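PDB 4ZMI: telomere length regulator taz1 from Schizosaccharomyces pombe, which binds double-stranded telomeric DNA, regulates telomere length and is required for silencing of telomere-adjacent genes and for normal meiosis, the chain here being its helical domain. Local coordinates for residues A[9-14]-A[89-94]; A[100-105]-A[226-231]; A[127-132]-A[185-190]; A[145-150]-A[210-215]. All coordinates share one frame; numbering follows the deposited sequence.

All four contacts tie together helices, and the loops that join them, of a single all-helical domain, and they come along the chain as one early closure, then a wide one (interaction 2) that encloses two crossing ones (interactions 3 and 4). Interaction 1 joins helix 5-35 to helix 85-91 and is complete before interaction 2 opens on the next helix, 95-107; their centres lie about 17 Å apart. Interaction 2 brings helix 95-107 onto helix 214-229. Interactions 2 and 3 touch through Phe228 and Ala127. Interactions 1 and 4, with centres about 34 Å apart, lie on opposite sides of the chain's centre, so the set spans the domain.

Interaction 1: A[9-14]-A[89-94]; sequences SLLVND and CLFEDL
Val12 of helix 5-35 pushes its two methyls into an apolar patch formed by Leu90 and Phe91 at the end of helix 85-91 and Leu94 just after it; within the all-helical TRF-family domain of Taz1, helix 5-35 here packs on the end of helix 85-91 and the turn that follows. The valine approaches Phe91 at a slant. Its CG2 methyl lies over one face of the ring in a CH-pi contact, 4.0 Å from the centroid of the Phe91 ring and 30° off the normal. The same Val12 CG2 meets Leu90 CD2 at 3.9 Å. With Val12 CG1 trans to the main-chain nitrogen (chi1 -178°), the other branch is directed to Leu94, whose side chain runs nearly at right angles to the valine. Leu94 follows the helix in a type I turn from Phe91, closed by the backbone bond from Leu94 N to Phe91 O, and this reversal brings its side chain back to the same valine. Leu11 addresses the phenylalanine differently, setting Leu11 CB at the ring edge near its plane, 4.1 Å from Phe91 CZ. Trp3 adds a nearly parallel ring to Phe91, while Leu90 also touches Ile5. The second methyl of Val12, CG1, stands 3.7 Å from Leu94 CD1.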
loop_
_atom_site.group_PDB
_atom_site.type_symbol
_atom_site.label_atom_id
_atom_site.label_comp_id
_atom_site.label_asym_id
_atom_site.label_seq_id
_atom_site.Cartn_x
_atom_site.Cartn_y
_atom_site.Cartn_z
ATOM N N SER A 9 -4.091 14.595 -14.223
ATOM C CA SER A 9 -4.655 15.937 -14.229
ATOM C C SER A 9 -6.135 15.869 -13.918
ATOM O O SER A 9 -6.619 16.632 -13.087
ATOM C CB SER A 9 -4.435 16.631 -15.573
ATOM O OG SER A 9 -5.583 16.469 -16.390
ATOM N N LEU A 10 -6.851 14.957 -14.575
ATOM C CA LEU A 10 -8.227 14.634 -14.163
ATOM C C LEU A 10 -8.356 14.352 -12.667
ATOM O O LEU A 10 -9.367 14.711 -12.066
ATOM C CB LEU A 10 -8.772 13.416 -14.904
ATOM C CG LEU A 10 -9.023 13.438 -16.408
ATOM C CD1 LEU A 10 -9.503 12.059 -16.856
ATOM C CD2 LEU A 10 -10.034 14.527 -16.798
ATOM N N LEU A 11 -7.357 13.697 -12.063
ATOM C CA LEU A 11 -7.453 13.345 -10.636
ATOM C C LEU A 11 -7.448 14.616 -9.791
ATOM O O LEU A 11 -8.161 14.703 -8.797
ATOM C CB LEU A 11 -6.356 12.345 -10.176
ATOM C CG LEU A 11 -6.470 11.801 -8.735
ATOM C CD1 LEU A 11 -7.824 11.169 -8.504
ATOM C CD2 LEU A 11 -5.349 10.797 -8.344
ATOM N N VAL A 12 -6.668 15.611 -10.205
ATOM C CA VAL A 12 -6.674 16.903 -9.526
ATOM C C VAL A 12 -8.102 17.468 -9.461
ATOM O O VAL A 12 -8.538 17.969 -8.420
ATOM C CB VAL A 12 -5.725 17.907 -10.223
ATOM C CG1 VAL A 12 -5.692 19.254 -9.484
ATOM C CG2 VAL A 12 -4.324 17.324 -10.336
ATOM N N ASN A 13 -8.829 17.351 -10.570
ATOM C CA ASN A 13 -10.205 17.852 -10.670
ATOM C C ASN A 13 -11.210 17.108 -9.777
ATOM O O ASN A 13 -12.005 17.731 -9.082
ATOM C CB ASN A 13 -10.689 17.841 -12.130
ATOM C CG ASN A 13 -10.094 18.976 -12.964
ATOM O OD1 ASN A 13 -9.360 19.823 -12.452
ATOM N ND2 ASN A 13 -10.408 18.990 -14.258
ATOM N N ASP A 14 -11.169 15.780 -9.787
ATOM C CA ASP A 14 -12.156 14.983 -9.061
ATOM C C ASP A 14 -11.658 14.536 -7.709
ATOM O O ASP A 14 -12.225 13.629 -7.090
ATOM C CB ASP A 14 -12.505 13.752 -9.870
ATOM C CG ASP A 14 -12.753 14.078 -11.310
ATOM O OD1 ASP A 14 -13.198 15.212 -11.579
ATOM O OD2 ASP A 14 -12.494 13.208 -12.167
ATOM N N CYS A 89 3.673 19.922 -8.525
ATOM C CA CYS A 89 2.852 21.116 -8.713
ATOM C C CYS A 89 1.384 20.758 -8.813
ATOM O O CYS A 89 0.538 21.406 -8.203
ATOM C CB CYS A 89 3.281 21.866 -9.961
ATOM S SG CYS A 89 5.030 22.210 -9.981
ATOM N N LEU A 90 1.084 19.716 -9.577
ATOM C CA LEU A 90 -0.294 19.270 -9.703
ATOM C C LEU A 90 -0.921 18.901 -8.368
ATOM O O LEU A 90 -2.103 19.168 -8.166
ATOM C CB LEU A 90 -0.406 18.089 -10.664
ATOM C CG LEU A 90 -0.356 18.443 -12.151
ATOM C CD1 LEU A 90 -0.109 17.195 -12.948
ATOM C CD2 LEU A 90 -1.649 19.108 -12.604
ATOM N N PHE A 91 -0.149 18.297 -7.459
ATOM C CA PHE A 91 -0.755 17.681 -6.265
ATOM C C PHE A 91 -0.386 18.248 -4.900
ATOM O O PHE A 91 -1.075 17.978 -3.911
ATOM C CB PHE A 91 -0.527 16.173 -6.258
ATOM C CG PHE A 91 -1.317 15.453 -7.288
ATOM C CD1 PHE A 91 -0.690 14.899 -8.387
ATOM C CD2 PHE A 91 -2.689 15.347 -7.172
ATOM C CE1 PHE A 91 -1.411 14.235 -9.342
ATOM C CE2 PHE A 91 -3.423 14.691 -8.126
ATOM C CZ PHE A 91 -2.791 14.140 -9.212
ATOM N N GLU A 92 0.699 19.012 -4.852
ATOM C CA GLU A 92 1.195 19.656 -3.631
ATOM C C GLU A 92 0.111 20.171 -2.656
ATOM O O GLU A 92 0.299 20.143 -1.445
ATOM C CB GLU A 92 2.158 20.781 -4.039
ATOM C CG GLU A 92 2.586 21.749 -2.958
ATOM C CD GLU A 92 3.341 22.932 -3.541
ATOM O OE1 GLU A 92 2.829 24.073 -3.466
ATOM O OE2 GLU A 92 4.444 22.714 -4.085
ATOM N N ASP A 93 -1.025 20.622 -3.183
ATOM C CA ASP A 93 -2.114 21.132 -2.344
ATOM C C ASP A 93 -2.991 20.009 -1.816
ATOM O O ASP A 93 -3.570 20.112 -0.735
ATOM C CB ASP A 93 -3.008 22.105 -3.133
ATOM C CG ASP A 93 -2.544 23.556 -3.042
ATOM O OD1 ASP A 93 -2.554 24.117 -1.926
ATOM O OD2 ASP A 93 -2.206 24.146 -4.095
ATOM N N LEU A 94 -3.087 18.937 -2.592
ATOM C CA LEU A 94 -4.099 17.912 -2.373
ATOM C C LEU A 94 -3.643 16.723 -1.531
ATOM O O LEU A 94 -4.167 15.623 -1.695
ATOM C CB LEU A 94 -4.588 17.395 -3.724
ATOM C CG LEU A 94 -5.281 18.428 -4.597
ATOM C CD1 LEU A 94 -5.524 17.889 -5.998
ATOM C CD2 LEU A 94 -6.577 18.811 -3.929
#

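Interaction 2: A[100-105]-A[226-231]; sequences SIQFFT and LEFKNV
The ring of Phe228 carries Gln102 OE1 over one face, and the ring of Phe103 receives Leu226 CG at its edge, in plane; these two aromatic contacts join helix 95-107 to the C-terminal end of helix 214-229 in the interior of the all-helical TRF-family domain. Gln102 OE1 stands 3.3 Å above the plane of the Phe228 ring, displaced toward its rim, and the amide is turned 57° from the ring plane. Gln102 reaches there with its chain extended, while its NE2 bonds to Ile76 O, a link that probably limits rotation of the amide. Phe103 meets its partners differently. Leu226 CD2 approaches obliquely to 3.5 Å from Phe103 CE1, the end of the leucine turning back toward the other helix although its CB points away. Lys229 crosses Phe103 at about a right angle and offers its aliphatic part, bent at chi3 (79°), before its NZ ends in a salt bridge to Glu23 of helix 5-35. Helix 5-35 also meets Phe103 through Val26, and Ile123 of helix 118-130 touches both Gln102 and Phe228. The methylene of Lys229 comes closest to the aromatic ring at CD, 3.7 Å from Phe103 CD1.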
loop_
_atom_site.group_PDB
_atom_site.type_symbol
_atom_site.label_atom_id
_atom_site.label_comp_id
_atom_site.label_asym_id
_atom_site.label_seq_id
_atom_site.Cartn_x
_atom_site.Cartn_y
_atom_site.Cartn_z
ATOM N N SER A 100 -6.446 9.792 1.704
ATOM C CA SER A 100 -7.707 9.074 1.808
ATOM C C SER A 100 -7.847 8.031 0.705
ATOM O O SER A 100 -8.191 6.886 0.980
ATOM C CB SER A 100 -8.900 10.034 1.781
ATOM O OG SER A 100 -8.919 10.862 2.933
ATOM N N ILE A 101 -7.584 8.423 -0.536
ATOM C CA ILE A 101 -7.687 7.496 -1.666
ATOM C C ILE A 101 -6.748 6.291 -1.468
ATOM O O ILE A 101 -7.124 5.132 -1.687
ATOM C CB ILE A 101 -7.341 8.205 -3.000
ATOM C CG1 ILE A 101 -8.298 9.370 -3.249
ATOM C CG2 ILE A 101 -7.398 7.232 -4.162
ATOM C CD1 ILE A 101 -7.621 10.576 -3.854
ATOM N N GLN A 102 -5.528 6.567 -1.041
ATOM C CA GLN A 102 -4.557 5.505 -0.828
ATOM C C GLN A 102 -5.026 4.530 0.280
ATOM O O GLN A 102 -4.879 3.311 0.149
ATOM C CB GLN A 102 -3.203 6.124 -0.502
ATOM C CG GLN A 102 -2.097 5.144 -0.215
ATOM C CD GLN A 102 -0.878 5.826 0.358
ATOM O OE1 GLN A 102 -0.905 6.312 1.486
ATOM N NE2 GLN A 102 0.197 5.888 -0.426
ATOM N N PHE A 103 -5.602 5.084 1.347
ATOM C CA PHE A 103 -6.179 4.304 2.455
ATOM C C PHE A 103 -7.137 3.270 1.897
ATOM O O PHE A 103 -7.012 2.070 2.166
ATOM C CB PHE A 103 -6.953 5.229 3.397
ATOM C CG PHE A 103 -7.046 4.738 4.810
ATOM C CD1 PHE A 103 -6.459 5.457 5.839
ATOM C CD2 PHE A 103 -7.730 3.571 5.114
ATOM C CE1 PHE A 103 -6.537 5.013 7.146
ATOM C CE2 PHE A 103 -7.810 3.121 6.419
ATOM C CZ PHE A 103 -7.210 3.844 7.438
ATOM N N PHE A 104 -8.088 3.749 1.099
ATOM C CA PHE A 104 -9.057 2.871 0.458
ATOM C C PHE A 104 -8.368 1.776 -0.334
ATOM O O PHE A 104 -8.744 0.615 -0.241
ATOM C CB PHE A 104 -10.010 3.645 -0.459
ATOM C CG PHE A 104 -10.873 2.756 -1.310
ATOM C CD1 PHE A 104 -12.017 2.184 -0.789
ATOM C CD2 PHE A 104 -10.517 2.458 -2.607
ATOM C CE1 PHE A 104 -12.803 1.354 -1.557
ATOM C CE2 PHE A 104 -11.292 1.621 -3.374
ATOM C CZ PHE A 104 -12.436 1.076 -2.856
ATOM N N THR A 105 -7.359 2.152 -1.116
ATOM C CA THR A 105 -6.679 1.176 -1.953
ATOM C C THR A 105 -5.918 0.174 -1.085
ATOM O O THR A 105 -5.808 -0.995 -1.436
ATOM C CB THR A 105 -5.770 1.836 -3.003
ATOM O OG1 THR A 105 -4.779 2.648 -2.360
ATOM C CG2 THR A 105 -6.608 2.712 -3.928
ATOM N N LEU A 226 -3.487 4.694 9.123
ATOM C CA LEU A 226 -3.973 5.837 9.887
ATOM C C LEU A 226 -2.840 6.781 10.273
ATOM O O LEU A 226 -2.977 7.990 10.110
ATOM C CB LEU A 226 -4.737 5.386 11.131
ATOM C CG LEU A 226 -6.178 4.920 10.928
ATOM C CD1 LEU A 226 -6.723 4.300 12.202
ATOM C CD2 LEU A 226 -7.050 6.069 10.486
ATOM N N GLU A 227 -1.733 6.235 10.785
ATOM C CA GLU A 227 -0.525 7.028 11.041
ATOM C C GLU A 227 -0.106 7.777 9.787
ATOM O O GLU A 227 0.176 8.973 9.831
ATOM C CB GLU A 227 0.656 6.144 11.436
ATOM C CG GLU A 227 0.424 5.162 12.552
ATOM C CD GLU A 227 1.661 4.329 12.815
ATOM O OE1 GLU A 227 2.781 4.885 12.761
ATOM O OE2 GLU A 227 1.513 3.116 13.058
ATOM N N PHE A 228 -0.033 7.043 8.676
ATOM C CA PHE A 228 0.309 7.604 7.372
ATOM C C PHE A 228 -0.607 8.802 7.114
ATOM O O PHE A 228 -0.143 9.861 6.701
ATOM C CB PHE A 228 0.141 6.521 6.290
ATOM C CG PHE A 228 0.933 6.757 5.009
ATOM C CD1 PHE A 228 1.281 5.680 4.201
ATOM C CD2 PHE A 228 1.305 8.029 4.593
ATOM C CE1 PHE A 228 1.990 5.861 3.021
ATOM C CE2 PHE A 228 2.021 8.214 3.397
ATOM C CZ PHE A 228 2.353 7.131 2.619
ATOM N N LYS A 229 -1.895 8.641 7.416
ATOM C CA LYS A 229 -2.914 9.649 7.094
ATOM C C LYS A 229 -2.778 10.975 7.857
ATOM O O LYS A 229 -3.362 11.983 7.458
ATOM C CB LYS A 229 -4.333 9.076 7.254
ATOM C CG LYS A 229 -5.391 9.768 6.384
ATOM C CD LYS A 229 -6.746 9.054 6.407
ATOM C CE LYS A 229 -7.541 9.361 7.671
ATOM N NZ LYS A 229 -8.935 8.834 7.588
ATOM N N ASN A 230 -2.021 10.986 8.949
ATOM C CA ASN A 230 -1.727 12.261 9.598
ATOM C C ASN A 230 -0.236 12.633 9.565
ATOM O O ASN A 230 0.277 13.292 10.464
ATOM C CB ASN A 230 -2.338 12.351 11.007
ATOM C CG ASN A 230 -1.763 11.332 11.969
ATOM O OD1 ASN A 230 -1.110 10.378 11.560
ATOM N ND2 ASN A 230 -2.014 11.528 13.261
ATOM N N VAL A 231 0.441 12.212 8.498
ATOM C CA VAL A 231 1.831 12.585 8.247
ATOM C C VAL A 231 1.929 13.452 6.983
ATOM O O VAL A 231 1.315 13.138 5.968
ATOM C CB VAL A 231 2.710 11.335 8.080
ATOM C CG1 VAL A 231 4.061 11.696 7.482
ATOM C CG2 VAL A 231 2.887 10.642 9.405
#

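Interaction 3: A[127-132]-A[185-190]; sequences ALLSAD and QVWKSQ
Ala131 O, the carbonyl just beyond the end of helix 118-130, is gripped by two donors: the backbone N of Val186, at 3.2 Å, and a water molecule. Val186 N meets a lone pair of Ala131 O in the carbonyl plane, with an N-H...O angle of 149°. The water also donates to Leu128 O, at 2.6 Å, and accepts a weak bond from Trp187 N, tying the end of one helix to the first turn of helix 185-189. Beside this polar seam lies the indole of Trp187. A fully staggered first torsion (chi1 -176°), with CG pointing back from the main-chain nitrogen, carries the ring alongside Leu129, and the leucine and indole run abreast. Leu129 CD2 rests centrally over one face of the six-membered ring, 3.6 Å from the Trp187 centroid and 9° off the normal, a nearly ideal CH-pi contact. Leu128 CB comes at the ring edge, in plane, 4.0 Å from Trp187 CZ3. Replacing Trp187 with an alanine would probably leave the Leu129 methyl without its aromatic platform and open a gap beside Leu128. Outside the pair, Tyr138 OH bonds to Leu128 O, and the Tyr138 side chain touches Val186. Trp187 sits between helix 118-130 and its neighbours, meeting Leu179 and Asn180 of helix 176-182 and Ile192, Cys193 and Leu196 of helix 192-203.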
loop_
_atom_site.group_PDB
_atom_site.type_symbol
_atom_site.label_atom_id
_atom_site.label_comp_id
_atom_site.label_asym_id
_atom_site.label_seq_id
_atom_site.Cartn_x
_atom_site.Cartn_y
_atom_site.Cartn_z
ATOM N N ALA A 127 6.050 4.421 1.525
ATOM C CA ALA A 127 6.371 5.022 2.822
ATOM C C ALA A 127 7.848 4.891 3.121
ATOM O O ALA A 127 8.499 5.855 3.516
ATOM C CB ALA A 127 5.552 4.372 3.940
ATOM N N LEU A 128 8.392 3.702 2.909
ATOM C CA LEU A 128 9.811 3.498 3.166
ATOM C C LEU A 128 10.701 4.360 2.287
ATOM O O LEU A 128 11.811 4.719 2.681
ATOM C CB LEU A 128 10.183 2.029 2.989
ATOM C CG LEU A 128 9.674 1.040 4.044
ATOM C CD1 LEU A 128 10.174 -0.365 3.726
ATOM C CD2 LEU A 128 10.128 1.458 5.440
ATOM N N LEU A 129 10.227 4.679 1.084
ATOM C CA LEU A 129 11.029 5.446 0.132
ATOM C C LEU A 129 10.894 6.930 0.414
ATOM O O LEU A 129 11.777 7.706 0.103
ATOM C CB LEU A 129 10.594 5.160 -1.305
ATOM C CG LEU A 129 11.031 3.810 -1.864
ATOM C CD1 LEU A 129 10.141 3.424 -3.030
ATOM C CD2 LEU A 129 12.466 3.866 -2.304
ATOM N N SER A 130 9.772 7.309 1.008
ATOM C CA SER A 130 9.446 8.707 1.208
ATOM C C SER A 130 10.206 9.298 2.373
ATOM O O SER A 130 10.680 10.423 2.310
ATOM C CB SER A 130 7.964 8.839 1.501
ATOM O OG SER A 130 7.221 8.572 0.342
ATOM N N ALA A 131 10.299 8.539 3.455
ATOM C CA ALA A 131 10.847 9.083 4.681
ATOM C C ALA A 131 12.325 9.453 4.587
ATOM O O ALA A 131 13.188 8.592 4.428
ATOM C CB ALA A 131 10.619 8.123 5.830
ATOM N N ASP A 132 12.601 10.748 4.655
ATOM C CA ASP A 132 13.914 11.224 5.067
ATOM C C ASP A 132 13.716 11.674 6.498
ATOM O O ASP A 132 14.481 11.325 7.403
ATOM C CB ASP A 132 14.414 12.390 4.197
ATOM C CG ASP A 132 13.306 13.274 3.702
ATOM O OD1 ASP A 132 13.370 13.724 2.532
ATOM O OD2 ASP A 132 12.375 13.528 4.488
ATOM N N GLN A 185 16.063 10.312 2.871
ATOM C CA GLN A 185 17.323 10.078 3.561
ATOM C C GLN A 185 17.435 8.673 4.128
ATOM O O GLN A 185 18.483 8.040 4.021
ATOM C CB GLN A 185 17.536 11.093 4.690
ATOM C CG GLN A 185 18.897 10.979 5.378
ATOM C CD GLN A 185 18.999 11.826 6.638
ATOM O OE1 GLN A 185 18.158 12.693 6.891
ATOM N NE2 GLN A 185 20.033 11.572 7.440
ATOM N N VAL A 186 16.359 8.187 4.730
ATOM C CA VAL A 186 16.434 6.950 5.488
ATOM C C VAL A 186 16.827 5.771 4.610
ATOM O O VAL A 186 17.576 4.891 5.035
ATOM C CB VAL A 186 15.110 6.648 6.184
ATOM C CG1 VAL A 186 15.272 5.445 7.093
ATOM C CG2 VAL A 186 14.653 7.856 6.984
ATOM N N TRP A 187 16.326 5.765 3.379
ATOM C CA TRP A 187 16.537 4.642 2.480
ATOM C C TRP A 187 18.003 4.413 2.196
ATOM O O TRP A 187 18.493 3.291 2.298
ATOM C CB TRP A 187 15.803 4.869 1.175
ATOM C CG TRP A 187 15.878 3.715 0.218
ATOM C CD1 TRP A 187 16.833 3.495 -0.738
ATOM C CD2 TRP A 187 14.939 2.648 0.095
ATOM N NE1 TRP A 187 16.545 2.354 -1.440
ATOM C CE2 TRP A 187 15.384 1.815 -0.949
ATOM C CE3 TRP A 187 13.772 2.305 0.775
ATOM C CZ2 TRP A 187 14.711 0.659 -1.319
ATOM C CZ3 TRP A 187 13.092 1.158 0.397
ATOM C CH2 TRP A 187 13.562 0.350 -0.639
ATOM N N LYS A 188 18.701 5.474 1.821
ATOM C CA LYS A 188 20.139 5.382 1.628
ATOM C C LYS A 188 20.870 5.237 2.960
ATOM O O LYS A 188 21.723 4.362 3.109
ATOM C CB LYS A 188 20.669 6.605 0.877
ATOM C CG LYS A 188 20.298 6.644 -0.597
ATOM C CD LYS A 188 21.523 6.865 -1.479
ATOM C CE LYS A 188 22.495 5.689 -1.396
ATOM N NZ LYS A 188 23.618 5.806 -2.377
ATOM N N SER A 189 20.529 6.086 3.926
ATOM C CA SER A 189 21.280 6.169 5.180
ATOM C C SER A 189 21.309 4.865 5.975
ATOM O O SER A 189 22.359 4.461 6.496
ATOM C CB SER A 189 20.720 7.283 6.066
ATOM O OG SER A 189 19.518 6.875 6.694
ATOM N N GLN A 190 20.158 4.209 6.089
ATOM C CA GLN A 190 20.124 2.985 6.870
ATOM C C GLN A 190 20.211 1.753 6.001
ATOM O O GLN A 190 19.884 0.658 6.449
ATOM C CB GLN A 190 18.917 2.935 7.816
ATOM C CG GLN A 190 19.179 3.674 9.121
ATOM C CD GLN A 190 18.009 3.609 10.075
ATOM O OE1 GLN A 190 17.795 2.596 10.740
ATOM N NE2 GLN A 190 17.236 4.691 10.147
HETATM O O HOH W 1 13.353 6.862 2.700
#

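Interaction 4: A[145-150]-A[210-215]; sequences FEELVI and LRASFP
Glu147 and, one turn later, Ile150 are the residues of 145-150 that meet the loop 210-213, which leads into helix 214-229 of this TRF-family helical domain. Glu147 comes first. Its chain leaves the helix with CG anti to the backbone N (chi1 -174°) and then bends at chi2 (71°), bringing the carboxylate to the backbone of Ala212. Glu147 OE2 accepts the Ala212 N-H, the N to OE2 distance being 2.9 Å, with an N-H...O angle of 159°; the donor arrives on the syn side, somewhat out of the carboxylate plane. The Ala212 methyl lies close by, CB being 3.5 Å from Glu147 OE2. One water donates to both Glu147 OE2, at 2.6 Å, and Ala212 O; a second links Glu147 OE1, at 3.0 Å, with Leu210 O. With a leucine here instead of Glu147, the Ala212 N-H is likely to lose its acceptor and the two waters their carboxylate. Farther along, Ile150 points toward the loop, and it and Arg211 pass alongside with reversed directions, Ile150 CG2 meeting Arg211 CB at 3.9 Å. Thr203 of helix 192-203 and Gln209 also touch this isoleucine. The charged end of Arg211 is not in contact with the carboxylate, so Glu147 holds the connection to the final long helix through a backbone amide and two bridging waters, with neutral donors likely to stabilise its negative charge.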
loop_
_atom_site.group_PDB
_atom_site.type_symbol
_atom_site.label_atom_id
_atom_site.label_comp_id
_atom_site.label_asym_id
_atom_site.label_seq_id
_atom_site.Cartn_x
_atom_site.Cartn_y
_atom_site.Cartn_z
ATOM N N PHE A 145 6.170 -4.586 6.625
ATOM C CA PHE A 145 6.822 -5.133 5.433
ATOM C C PHE A 145 7.222 -6.587 5.639
ATOM O O PHE A 145 7.020 -7.422 4.760
ATOM C CB PHE A 145 8.027 -4.293 4.982
ATOM C CG PHE A 145 8.633 -4.767 3.687
ATOM C CD1 PHE A 145 8.154 -4.301 2.466
ATOM C CD2 PHE A 145 9.651 -5.703 3.681
ATOM C CE1 PHE A 145 8.698 -4.747 1.277
ATOM C CE2 PHE A 145 10.188 -6.162 2.495
ATOM C CZ PHE A 145 9.719 -5.683 1.292
ATOM N N GLU A 146 7.778 -6.903 6.807
ATOM C CA GLU A 146 8.148 -8.295 7.085
ATOM C C GLU A 146 6.948 -9.216 7.121
ATOM O O GLU A 146 7.032 -10.344 6.662
ATOM C CB GLU A 146 8.949 -8.434 8.376
ATOM C CG GLU A 146 9.792 -9.694 8.433
ATOM C CD GLU A 146 9.141 -10.816 9.213
ATOM O OE1 GLU A 146 8.048 -10.599 9.788
ATOM O OE2 GLU A 146 9.733 -11.917 9.256
ATOM N N GLU A 147 5.828 -8.729 7.640
ATOM C CA GLU A 147 4.585 -9.496 7.612
ATOM C C GLU A 147 4.083 -9.805 6.193
ATOM O O GLU A 147 3.701 -10.946 5.900
ATOM C CB GLU A 147 3.489 -8.792 8.405
ATOM C CG GLU A 147 2.227 -9.626 8.513
ATOM C CD GLU A 147 2.397 -10.843 9.431
ATOM O OE1 GLU A 147 3.250 -10.781 10.338
ATOM O OE2 GLU A 147 1.675 -11.853 9.247
ATOM N N LEU A 148 4.084 -8.794 5.317
ATOM C CA LEU A 148 3.688 -9.008 3.933
ATOM C C LEU A 148 4.613 -10.046 3.328
ATOM O O LEU A 148 4.194 -10.874 2.535
ATOM C CB LEU A 148 3.763 -7.706 3.122
ATOM C CG LEU A 148 2.848 -6.615 3.661
ATOM C CD1 LEU A 148 3.093 -5.296 2.931
ATOM C CD2 LEU A 148 1.408 -7.088 3.486
ATOM N N VAL A 149 5.882 -10.021 3.723
ATOM C CA VAL A 149 6.827 -11.006 3.196
ATOM C C VAL A 149 6.432 -12.422 3.636
ATOM O O VAL A 149 6.415 -13.347 2.807
ATOM C CB VAL A 149 8.288 -10.666 3.548
ATOM C CG1 VAL A 149 9.228 -11.762 3.086
ATOM C CG2 VAL A 149 8.665 -9.349 2.889
ATOM N N ILE A 150 6.068 -12.575 4.913
ATOM C CA ILE A 150 5.620 -13.868 5.433
ATOM C C ILE A 150 4.383 -14.324 4.678
ATOM O O ILE A 150 4.322 -15.458 4.196
ATOM C CB ILE A 150 5.218 -13.809 6.920
ATOM C CG1 ILE A 150 6.262 -13.085 7.753
ATOM C CG2 ILE A 150 5.028 -15.208 7.445
ATOM C CD1 ILE A 150 7.569 -13.804 7.817
ATOM N N LEU A 210 6.025 -17.893 11.164
ATOM C CA LEU A 210 5.262 -17.289 12.244
ATOM C C LEU A 210 4.404 -16.168 11.725
ATOM O O LEU A 210 4.676 -14.991 11.984
ATOM C CB LEU A 210 6.207 -16.751 13.306
ATOM C CG LEU A 210 6.673 -17.856 14.229
ATOM C CD1 LEU A 210 8.030 -17.511 14.770
ATOM C CD2 LEU A 210 5.678 -18.011 15.352
ATOM N N ARG A 211 3.374 -16.535 10.973
ATOM C CA ARG A 211 2.503 -15.547 10.347
ATOM C C ARG A 211 1.601 -15.006 11.449
ATOM O O ARG A 211 1.270 -15.739 12.388
ATOM C CB ARG A 211 1.695 -16.220 9.236
ATOM C CG ARG A 211 0.548 -15.413 8.684
ATOM C CD ARG A 211 -0.632 -16.321 8.374
ATOM N NE ARG A 211 -0.769 -16.585 6.949
ATOM C CZ ARG A 211 -0.224 -17.628 6.340
ATOM N NH1 ARG A 211 0.488 -18.497 7.047
ATOM N NH2 ARG A 211 -0.390 -17.805 5.037
ATOM N N ALA A 212 1.240 -13.726 11.384
ATOM C CA ALA A 212 0.281 -13.206 12.357
ATOM C C ALA A 212 -1.138 -13.604 12.006
ATOM O O ALA A 212 -1.425 -13.968 10.869
ATOM C CB ALA A 212 0.392 -11.725 12.504
ATOM N N SER A 213 -2.017 -13.558 12.999
ATOM C CA SER A 213 -3.422 -13.801 12.763
ATOM C C SER A 213 -3.967 -12.669 11.905
ATOM O O SER A 213 -3.523 -11.516 12.016
ATOM C CB SER A 213 -4.171 -13.816 14.077
ATOM O OG SER A 213 -3.922 -12.608 14.764
ATOM N N PHE A 214 -4.935 -13.006 11.057
ATOM C CA PHE A 214 -5.552 -12.032 10.172
ATOM C C PHE A 214 -6.136 -10.813 10.896
ATOM O O PHE A 214 -5.844 -9.686 10.512
ATOM C CB PHE A 214 -6.580 -12.682 9.240
ATOM C CG PHE A 214 -6.959 -11.804 8.076
ATOM C CD1 PHE A 214 -6.034 -11.515 7.092
ATOM C CD2 PHE A 214 -8.217 -11.248 7.985
ATOM C CE1 PHE A 214 -6.359 -10.700 6.027
ATOM C CE2 PHE A 214 -8.551 -10.442 6.919
ATOM C CZ PHE A 214 -7.620 -10.168 5.938
ATOM N N PRO A 215 -6.952 -11.022 11.946
ATOM C CA PRO A 215 -7.530 -9.840 12.597
ATOM C C PRO A 215 -6.459 -8.952 13.206
ATOM O O PRO A 215 -6.674 -7.759 13.420
ATOM C CB PRO A 215 -8.375 -10.445 13.711
ATOM C CG PRO A 215 -7.757 -11.765 13.959
ATOM C CD PRO A 215 -7.405 -12.255 12.603
HETATM O O HOH W 2 -0.779 -12.469 8.633
HETATM O O HOH W 3 5.503 -12.407 11.380
#